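PDB 6N39: dephospho-CoA kinase from Mycobacterium paratuberculosis, which probably catalyses the last step of coenzyme A biosynthesis, the ATP-dependent phosphorylation of the 3'-hydroxyl group of dephospho-CoA. Local coordinates for residues A[27-32]-A[192-197]; A[248-253]-A[272-277]; A[263-268]-A[370-375]. One frame throughout, in Å; residues are numbered along the deposited sequence.

Contact 1: A[27-32]-A[192-197]; sequences SAFAQC and QRAQQV
The methyl groups of A28 and A194 touch, CB to CB 3.6 Å, each pointing toward the other helix, and mark the middle of a helix-helix packing in the kinase part of the chain. The two alanines are also the nearest CA pair, at 6.2 Å; the axes of 27-31 and 192-197 approach to 8.9 Å and cross at -54°. F29 reaches the same spot from one side. Its CG stands beside the backbone N, opposite the carbonyl carbon (chi1 -76°), and this carries the ring off the flank of its own helix and over to A194. There CE1 does most of the touching, at 3.9 Å from A194 CB and 3.5 Å from A194 O; the carbonyl oxygen meets the ring obliquely, as a van der Waals neighbour. Farther along the second helix the ring tip, CZ, has a looser contact with V197 CG1 at 4.4 Å. C32 follows where the first helix gives way to loop. Its SG lies over the backbone of Q195, 3.9 Å from Q195 CA, with CB and CG of the Q195 side chain just beyond, at 4.1 Å. No hydrogen bond links the two segments; the contact is van der Waals packing of two alanines, a phenylalanine ring and a sulfur. Helix 22-31 is the one that follows the P-loop, with A24 of the predicted ATP site one turn before A28. Helix 187-210 extends the patch through W198 and I202, both touched by F29, while V197 packs on I179 and R193 on L181 of strand 179-182, the outermost strand on that side of the parallel kinase sheet.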
loop_
_atom_site.group_PDB
_atom_site.type_symbol
_atom_site.label_atom_id
_atom_site.label_comp_id
_atom_site.label_asym_id
_atom_site.label_seq_id
_atom_site.Cartn_x
_atom_site.Cartn_y
_atom_site.Cartn_z
ATOM N N SER A 27 9.760 -5.912 -18.635
ATOM C CA SER A 27 10.228 -7.116 -19.312
ATOM C C SER A 27 10.969 -8.042 -18.351
ATOM O O SER A 27 10.828 -9.265 -18.436
ATOM C CB SER A 27 11.114 -6.734 -20.497
ATOM O OG SER A 27 11.717 -7.883 -21.070
ATOM N N ALA A 28 11.768 -7.479 -17.438
ATOM C CA ALA A 28 12.476 -8.301 -16.453
ATOM C C ALA A 28 11.500 -9.092 -15.574
ATOM O O ALA A 28 11.687 -10.302 -15.324
ATOM C CB ALA A 28 13.378 -7.405 -15.600
ATOM N N PHE A 29 10.427 -8.432 -15.120
ATOM C CA PHE A 29 9.421 -9.162 -14.346
ATOM C C PHE A 29 8.722 -10.209 -15.213
ATOM O O PHE A 29 8.448 -11.322 -14.749
ATOM C CB PHE A 29 8.408 -8.202 -13.722
ATOM C CG PHE A 29 8.928 -7.469 -12.515
ATOM C CD1 PHE A 29 9.646 -8.140 -11.530
ATOM C CD2 PHE A 29 8.702 -6.104 -12.365
ATOM C CE1 PHE A 29 10.126 -7.464 -10.410
ATOM C CE2 PHE A 29 9.174 -5.424 -11.250
ATOM C CZ PHE A 29 9.894 -6.099 -10.279
ATOM N N ALA A 30 8.457 -9.886 -16.486
ATOM C CA ALA A 30 7.857 -10.881 -17.378
ATOM C C ALA A 30 8.760 -12.101 -17.530
ATOM O O ALA A 30 8.283 -13.232 -17.686
ATOM C CB ALA A 30 7.565 -10.268 -18.753
ATOM N N GLN A 31 10.070 -11.881 -17.521
ATOM C CA GLN A 31 11.008 -12.993 -17.570
ATOM C C GLN A 31 10.968 -13.812 -16.288
ATOM O O GLN A 31 11.442 -14.955 -16.280
ATOM C CB GLN A 31 12.419 -12.474 -17.830
ATOM C CG GLN A 31 12.587 -11.893 -19.231
ATOM C CD GLN A 31 13.902 -11.162 -19.401
ATOM O OE1 GLN A 31 13.932 -10.008 -19.843
ATOM N NE2 GLN A 31 14.997 -11.823 -19.046
ATOM N N CYS A 32 10.441 -13.248 -15.205
ATOM C CA CYS A 32 10.170 -14.083 -14.028
ATOM C C CYS A 32 8.831 -14.808 -14.070
ATOM O O CYS A 32 8.525 -15.551 -13.125
ATOM C CB CYS A 32 10.210 -13.255 -12.756
ATOM S SG CYS A 32 11.828 -12.611 -12.443
ATOM N N GLN A 192 18.862 -8.863 -12.818
ATOM C CA GLN A 192 19.214 -9.488 -11.545
ATOM C C GLN A 192 18.442 -8.862 -10.385
ATOM O O GLN A 192 17.914 -9.567 -9.514
ATOM C CB GLN A 192 20.718 -9.359 -11.317
ATOM C CG GLN A 192 21.221 -10.029 -10.031
ATOM C CD GLN A 192 22.709 -9.837 -9.860
ATOM O OE1 GLN A 192 23.252 -8.804 -10.258
ATOM N NE2 GLN A 192 23.380 -10.824 -9.271
ATOM N N ARG A 193 18.378 -7.527 -10.350
ATOM C CA ARG A 193 17.673 -6.844 -9.270
ATOM C C ARG A 193 16.187 -7.194 -9.277
ATOM O O ARG A 193 15.590 -7.458 -8.219
ATOM C CB ARG A 193 17.881 -5.333 -9.409
ATOM C CG ARG A 193 17.290 -4.512 -8.285
ATOM C CD ARG A 193 18.101 -4.667 -7.002
ATOM N NE ARG A 193 17.426 -4.021 -5.877
ATOM C CZ ARG A 193 16.824 -4.678 -4.889
ATOM N NH1 ARG A 193 16.824 -6.004 -4.877
ATOM N NH2 ARG A 193 16.230 -4.012 -3.907
ATOM N N ALA A 194 15.576 -7.212 -10.467
ATOM C CA ALA A 194 14.163 -7.564 -10.569
ATOM C C ALA A 194 13.916 -8.993 -10.091
ATOM O O ALA A 194 12.931 -9.259 -9.391
ATOM C CB ALA A 194 13.674 -7.383 -12.008
ATOM N N GLN A 195 14.805 -9.928 -10.447
ATOM C CA GLN A 195 14.613 -11.298 -9.987
ATOM C C GLN A 195 14.811 -11.423 -8.480
ATOM O O GLN A 195 14.201 -12.285 -7.838
ATOM C CB GLN A 195 15.567 -12.254 -10.696
ATOM C CG GLN A 195 15.200 -13.709 -10.445
ATOM C CD GLN A 195 16.174 -14.665 -11.079
ATOM O OE1 GLN A 195 17.343 -14.726 -10.690
ATOM N NE2 GLN A 195 15.703 -15.424 -12.061
ATOM N N GLN A 196 15.687 -10.606 -7.910
ATOM C CA GLN A 196 15.861 -10.578 -6.461
ATOM C C GLN A 196 14.561 -10.164 -5.767
ATOM O O GLN A 196 14.133 -10.778 -4.782
ATOM C CB GLN A 196 16.985 -9.599 -6.147
ATOM C CG GLN A 196 17.887 -9.875 -5.022
ATOM C CD GLN A 196 19.125 -8.999 -5.150
ATOM O OE1 GLN A 196 19.168 -7.887 -4.621
ATOM N NE2 GLN A 196 20.120 -9.481 -5.899
ATOM N N VAL A 197 13.934 -9.107 -6.270
ATOM C CA VAL A 197 12.656 -8.659 -5.713
ATOM C C VAL A 197 11.573 -9.710 -5.934
ATOM O O VAL A 197 10.747 -9.972 -5.047
ATOM C CB VAL A 197 12.268 -7.303 -6.328
ATOM C CG1 VAL A 197 10.795 -7.017 -6.106
ATOM C CG2 VAL A 197 13.142 -6.204 -5.736
#

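Contact 2: A[248-253]-A[272-277]; sequences LRVDHV and IQITVE
I272 lays its CG2 methyl against V250 CG1, 3.6 Å away, the two side chains crossing obliquely on one face of an antiparallel strand pair. The CD1 end of I272 goes the other way, to 3.9 Å from H252 CA, so a single isoleucine spans V250 and H252; I235 and L239 of helix 228-243 cover it. V250 faces I274 and H252 faces I272 as non-hydrogen-bonded pairs. D251 and Q273 form the hydrogen-bonded pair between them, with the Q273 N to D251 O bond of 2.8 Å almost straight and in the carbonyl plane, and D251 N in turn donating to Q273 O. The other face is polar. R249 turns CG into the crowded position between its backbone N and carbonyl carbon (chi1 57°), where it lies alongside T275, 3.6 Å from OG1. A bend at chi3 then brings the guanidinium side-on to D251: NE meets OD2 on its syn side, and NH2 reaches OD1 at 2.8 Å from above the carboxylate plane. NH1 of the same arginine pairs with the terminal carboxylate of P415. One water ties this face together, donating to D251 OD2 (2.6 Å) and to Q273 O and accepting from Q273 NE2 and T275 OG1, four bonds that should hold it firmly. Q273 OE1 takes a bond from R344, and T275 OG1 also pairs with Q351 NE2. T275 N bonds R249 O nearly straight (2.9 Å, 168°), and L248 N adds a more bent bond to T275 O. Strand 249-253 is an outermost strand of the four-stranded mixed sheet of the UPF0157 domain, paired on one side with 270-276; helix 228-243 backs the apolar face and helix 349-363, through A354 and L355, the polar one, consistent with the nucleotidyltransferase-like clan to which GrpB proteins belong.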
loop_
_atom_site.group_PDB
_atom_site.type_symbol
_atom_site.label_atom_id
_atom_site.label_comp_id
_atom_site.label_asym_id
_atom_site.label_seq_id
_atom_site.Cartn_x
_atom_site.Cartn_y
_atom_site.Cartn_z
ATOM N N LEU A 248 -14.663 4.412 9.208
ATOM C CA LEU A 248 -14.934 5.728 9.766
ATOM C C LEU A 248 -13.645 6.526 9.937
ATOM O O LEU A 248 -13.641 7.745 9.766
ATOM C CB LEU A 248 -15.670 5.586 11.094
ATOM C CG LEU A 248 -16.931 4.715 11.013
ATOM C CD1 LEU A 248 -17.689 4.780 12.323
ATOM C CD2 LEU A 248 -17.830 5.155 9.861
ATOM N N ARG A 249 -12.551 5.862 10.294
ATOM C CA ARG A 249 -11.239 6.497 10.348
ATOM C C ARG A 249 -10.204 5.388 10.344
ATOM O O ARG A 249 -10.507 4.229 10.655
ATOM C CB ARG A 249 -11.074 7.414 11.575
ATOM C CG ARG A 249 -11.297 6.741 12.925
ATOM C CD ARG A 249 -11.192 7.753 14.103
ATOM N NE ARG A 249 -9.810 8.180 14.299
ATOM C CZ ARG A 249 -9.418 9.139 15.131
ATOM N NH1 ARG A 249 -10.299 9.777 15.898
ATOM N NH2 ARG A 249 -8.131 9.448 15.207
ATOM N N VAL A 250 -8.986 5.738 9.941
ATOM C CA VAL A 250 -7.889 4.776 9.849
ATOM C C VAL A 250 -6.659 5.450 10.432
ATOM O O VAL A 250 -6.364 6.593 10.078
ATOM C CB VAL A 250 -7.631 4.333 8.396
ATOM C CG1 VAL A 250 -6.516 3.271 8.328
ATOM C CG2 VAL A 250 -8.919 3.815 7.759
ATOM N N ASP A 251 -5.959 4.769 11.340
ATOM C CA ASP A 251 -4.934 5.455 12.126
ATOM C C ASP A 251 -3.712 4.573 12.329
ATOM O O ASP A 251 -3.833 3.378 12.605
ATOM C CB ASP A 251 -5.460 5.869 13.506
ATOM C CG ASP A 251 -6.620 6.847 13.426
ATOM O OD1 ASP A 251 -6.366 8.072 13.445
ATOM O OD2 ASP A 251 -7.789 6.392 13.352
ATOM N N HIS A 252 -2.537 5.188 12.246
ATOM C CA HIS A 252 -1.278 4.555 12.621
ATOM C C HIS A 252 -1.186 4.541 14.147
ATOM O O HIS A 252 -1.285 5.593 14.780
ATOM C CB HIS A 252 -0.134 5.350 11.988
ATOM C CG HIS A 252 1.238 4.778 12.203
ATOM N ND1 HIS A 252 2.381 5.530 12.021
ATOM C CD2 HIS A 252 1.659 3.547 12.578
ATOM C CE1 HIS A 252 3.444 4.784 12.264
ATOM N NE2 HIS A 252 3.036 3.577 12.605
ATOM N N VAL A 253 -1.050 3.362 14.751
ATOM C CA VAL A 253 -1.047 3.242 16.203
ATOM C C VAL A 253 0.159 2.413 16.636
ATOM O O VAL A 253 0.941 1.938 15.814
ATOM C CB VAL A 253 -2.358 2.625 16.733
ATOM C CG1 VAL A 253 -3.550 3.522 16.365
ATOM C CG2 VAL A 253 -2.550 1.216 16.139
ATOM N N ILE A 272 -1.901 -0.662 12.480
ATOM C CA ILE A 272 -2.929 0.230 11.963
ATOM C C ILE A 272 -4.258 -0.146 12.603
ATOM O O ILE A 272 -4.552 -1.331 12.762
ATOM C CB ILE A 272 -3.071 0.106 10.431
ATOM C CG1 ILE A 272 -1.722 0.285 9.729
ATOM C CG2 ILE A 272 -4.126 1.101 9.939
ATOM C CD1 ILE A 272 -1.108 1.698 9.917
ATOM N N GLN A 273 -5.084 0.843 12.933
ATOM C CA GLN A 273 -6.451 0.560 13.356
ATOM C C GLN A 273 -7.431 1.131 12.339
ATOM O O GLN A 273 -7.376 2.323 12.022
ATOM C CB GLN A 273 -6.740 1.144 14.745
ATOM C CG GLN A 273 -8.182 0.884 15.186
ATOM C CD GLN A 273 -8.461 1.361 16.589
ATOM O OE1 GLN A 273 -8.460 0.565 17.535
ATOM N NE2 GLN A 273 -8.708 2.675 16.742
ATOM N N ILE A 274 -8.327 0.283 11.843
ATOM C CA ILE A 274 -9.516 0.713 11.116
ATOM C C ILE A 274 -10.676 0.746 12.102
ATOM O O ILE A 274 -11.007 -0.285 12.717
ATOM C CB ILE A 274 -9.831 -0.237 9.949
ATOM C CG1 ILE A 274 -8.637 -0.348 8.984
ATOM C CG2 ILE A 274 -11.094 0.223 9.228
ATOM C CD1 ILE A 274 -8.852 -1.418 7.896
ATOM N N THR A 275 -11.296 1.919 12.257
ATOM C CA THR A 275 -12.490 2.060 13.074
ATOM C C THR A 275 -13.722 1.839 12.203
ATOM O O THR A 275 -13.862 2.483 11.160
ATOM C CB THR A 275 -12.541 3.451 13.729
ATOM O OG1 THR A 275 -11.453 3.593 14.653
ATOM C CG2 THR A 275 -13.832 3.632 14.490
ATOM N N VAL A 276 -14.599 0.919 12.618
ATOM C CA VAL A 276 -15.822 0.612 11.878
ATOM C C VAL A 276 -17.011 0.869 12.786
ATOM O O VAL A 276 -16.865 1.133 13.979
ATOM C CB VAL A 276 -15.854 -0.838 11.340
ATOM C CG1 VAL A 276 -14.696 -1.069 10.362
ATOM C CG2 VAL A 276 -15.779 -1.854 12.509
ATOM N N GLU A 277 -18.211 0.773 12.212
ATOM C CA GLU A 277 -19.388 1.073 13.014
ATOM C C GLU A 277 -19.952 -0.145 13.738
ATOM O O GLU A 277 -20.738 0.036 14.673
ATOM C CB GLU A 277 -20.472 1.720 12.149
ATOM C CG GLU A 277 -21.411 0.767 11.479
ATOM C CD GLU A 277 -22.463 1.485 10.648
ATOM O OE1 GLU A 277 -22.942 0.890 9.656
ATOM O OE2 GLU A 277 -22.802 2.644 10.985
HETATM O O HOH W 1 -8.753 4.047 13.935
#

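Contact 3: A[263-268]-A[370-375]; sequences DFAAKD and DYLAVK. With ACT (acetate ion), chain G; ACT (acetate ion), chain C.
K375 reaches from helix 365-382 to the carbonyl of A265, joining this helix of the UPF0157 (GrpB) domain to the loop that runs into the short strand 266-267. Its CB already points at the loop, and bends at chi2 (-149°) and chi3 (-108°) bring CE over the Y371 ring and NZ to A265 O. CD passes a bound acetate, probably from the crystallisation liquor, at 3.3 Å from its O atom. CE rests over one face of the Y371 ring, towards the rim, and lies 3.5 Å from A265 O. NZ donates to A265 O at 3.0 Å, in the carbonyl plane and on a lone pair, and to the acetate OXT at 2.7 Å; S255 OG is a third partner, so the buried ammonium group is well supplied with acceptors. F264 crosses the lysine chain at about a right angle, its CZ 3.9 Å from NZ, and its ring edge meets Y371 CD2. The same ring slides past L372, with CE1 close to L372 CB. L372 packs on residues 263-265: the fork sends CD1 to A265 CB at 3.8 Å and CD2 to D263 O. Beyond the lysine, Y371 OH bonds a second acetate and K393 NZ, while its ring stacks with W396 of helix 386-411. The first acetate bridges the two segments: OXT, already held by K375 NZ, also takes the backbone N-H of K267 at 2.9 Å, nearly straight at 166°.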
loop_
_atom_site.group_PDB
_atom_site.type_symbol
_atom_site.label_atom_id
_atom_site.label_comp_id
_atom_site.label_asym_id
_atom_site.label_seq_id
_atom_site.Cartn_x
_atom_site.Cartn_y
_atom_site.Cartn_z
ATOM N N ASP A 263 16.825 6.697 21.116
ATOM C CA ASP A 263 17.015 5.958 22.355
ATOM C C ASP A 263 15.841 5.041 22.679
ATOM O O ASP A 263 15.902 4.327 23.686
ATOM C CB ASP A 263 17.255 6.933 23.509
ATOM C CG ASP A 263 18.477 7.815 23.285
ATOM O OD1 ASP A 263 19.524 7.300 22.836
ATOM O OD2 ASP A 263 18.388 9.032 23.555
ATOM N N PHE A 264 14.785 5.054 21.860
ATOM C CA PHE A 264 13.652 4.147 21.975
ATOM C C PHE A 264 13.919 2.903 21.116
ATOM O O PHE A 264 14.985 2.761 20.509
ATOM C CB PHE A 264 12.367 4.878 21.571
ATOM C CG PHE A 264 11.091 4.167 21.959
ATOM C CD1 PHE A 264 10.789 3.920 23.290
ATOM C CD2 PHE A 264 10.189 3.763 20.988
ATOM C CE1 PHE A 264 9.617 3.271 23.645
ATOM C CE2 PHE A 264 9.011 3.111 21.333
ATOM C CZ PHE A 264 8.726 2.864 22.663
ATOM N N ALA A 265 12.945 1.994 21.049
ATOM C CA ALA A 265 13.107 0.736 20.327
ATOM C C ALA A 265 11.761 0.041 20.226
ATOM O O ALA A 265 10.910 0.184 21.112
ATOM C CB ALA A 265 14.128 -0.183 21.021
ATOM N N ALA A 266 11.577 -0.715 19.144
ATOM C CA ALA A 266 10.292 -1.353 18.895
ATOM C C ALA A 266 10.485 -2.542 17.967
ATOM O O ALA A 266 11.475 -2.634 17.239
ATOM C CB ALA A 266 9.281 -0.376 18.286
ATOM N N LYS A 267 9.524 -3.459 18.019
ATOM C CA LYS A 267 9.440 -4.530 17.038
ATOM C C LYS A 267 9.104 -3.932 15.668
ATOM O O LYS A 267 8.331 -2.976 15.569
ATOM C CB LYS A 267 8.373 -5.523 17.499
ATOM C CG LYS A 267 8.405 -6.894 16.879
ATOM C CD LYS A 267 7.217 -7.713 17.389
ATOM C CE LYS A 267 7.003 -8.980 16.570
ATOM N NZ LYS A 267 5.629 -9.534 16.755
ATOM N N ASP A 268 9.697 -4.469 14.598
ATOM C CA ASP A 268 9.507 -3.861 13.269
ATOM C C ASP A 268 8.239 -4.413 12.604
ATOM O O ASP A 268 8.255 -5.148 11.615
ATOM C CB ASP A 268 10.738 -4.061 12.388
ATOM C CG ASP A 268 10.743 -3.112 11.162
ATOM O OD1 ASP A 268 9.670 -2.597 10.779
ATOM O OD2 ASP A 268 11.818 -2.886 10.580
ATOM N N ASP A 370 9.494 3.663 30.957
ATOM C CA ASP A 370 8.974 2.457 31.604
ATOM C C ASP A 370 8.638 1.389 30.573
ATOM O O ASP A 370 9.003 0.212 30.728
ATOM C CB ASP A 370 7.726 2.781 32.425
ATOM C CG ASP A 370 8.034 3.499 33.712
ATOM O OD1 ASP A 370 9.224 3.608 34.074
ATOM O OD2 ASP A 370 7.072 3.960 34.363
ATOM N N TYR A 371 7.926 1.785 29.515
ATOM C CA TYR A 371 7.517 0.833 28.487
ATOM C C TYR A 371 8.729 0.223 27.801
ATOM O O TYR A 371 8.779 -0.992 27.569
ATOM C CB TYR A 371 6.607 1.533 27.471
ATOM C CG TYR A 371 5.964 0.623 26.451
ATOM C CD1 TYR A 371 5.630 -0.687 26.770
ATOM C CD2 TYR A 371 5.686 1.077 25.165
ATOM C CE1 TYR A 371 5.033 -1.527 25.836
ATOM C CE2 TYR A 371 5.087 0.245 24.219
ATOM C CZ TYR A 371 4.763 -1.057 24.568
ATOM O OH TYR A 371 4.172 -1.896 23.650
ATOM N N LEU A 372 9.721 1.055 27.473
ATOM C CA LEU A 372 10.932 0.550 26.844
ATOM C C LEU A 372 11.628 -0.474 27.731
ATOM O O LEU A 372 12.096 -1.513 27.243
ATOM C CB LEU A 372 11.875 1.701 26.514
ATOM C CG LEU A 372 13.191 1.223 25.900
ATOM C CD1 LEU A 372 12.925 0.520 24.575
ATOM C CD2 LEU A 372 14.154 2.370 25.714
ATOM N N ALA A 373 11.709 -0.202 29.037
ATOM C CA ALA A 373 12.376 -1.148 29.928
ATOM C C ALA A 373 11.623 -2.473 29.979
ATOM O O ALA A 373 12.242 -3.551 29.992
ATOM C CB ALA A 373 12.523 -0.553 31.329
ATOM N N VAL A 374 10.289 -2.412 29.995
ATOM C CA VAL A 374 9.509 -3.647 29.949
ATOM C C VAL A 374 9.811 -4.416 28.667
ATOM O O VAL A 374 10.000 -5.641 28.690
ATOM C CB VAL A 374 8.003 -3.353 30.076
ATOM C CG1 VAL A 374 7.211 -4.611 29.779
ATOM C CG2 VAL A 374 7.665 -2.844 31.469
ATOM N N LYS A 375 9.858 -3.708 27.532
ATOM C CA LYS A 375 10.122 -4.371 26.258
ATOM C C LYS A 375 11.493 -5.031 26.246
ATOM O O LYS A 375 11.644 -6.151 25.748
ATOM C CB LYS A 375 10.002 -3.380 25.098
ATOM C CG LYS A 375 8.589 -2.891 24.829
ATOM C CD LYS A 375 8.395 -2.589 23.358
ATOM C CE LYS A 375 8.302 -1.109 23.086
ATOM N NZ LYS A 375 8.195 -0.853 21.621
HETATM C C ACT G . 6.635 -3.767 20.497
HETATM O O ACT G . 6.875 -4.736 21.296
HETATM O OXT ACT G . 7.441 -2.914 19.973
HETATM C CH3 ACT G . 5.129 -3.578 20.099
HETATM C C ACT C . 2.644 -1.366 20.691
HETATM O O ACT C . 3.580 -0.879 21.388
HETATM O OXT ACT C . 2.591 -1.483 19.439
HETATM C CH3 ACT C . 1.382 -1.922 21.480
#

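In the fold
Contact 1 belongs to the CoaE kinase part, contacts 2 and 3 to the UPF0157 domain; the centres of contacts 1 and 2 are 35 Å apart, on opposite sides of the chain's centre. Contacts 1 and 3 are mostly buried, contact 2 only partly, as an edge strand allows. Contacts 2 and 3 alternate along the chain: residues 263-268, loop and the short strand 266-267, lie between the paired strands 249-253 and 270-276 and meet helix 365-382. Chemistry follows place: apolar packing alone between two kinase helices, a backbone ladder with an ionic, hydrated face in the sheet, and in contact 3 a buried lysine bonded to a loop carbonyl amid apolar packing.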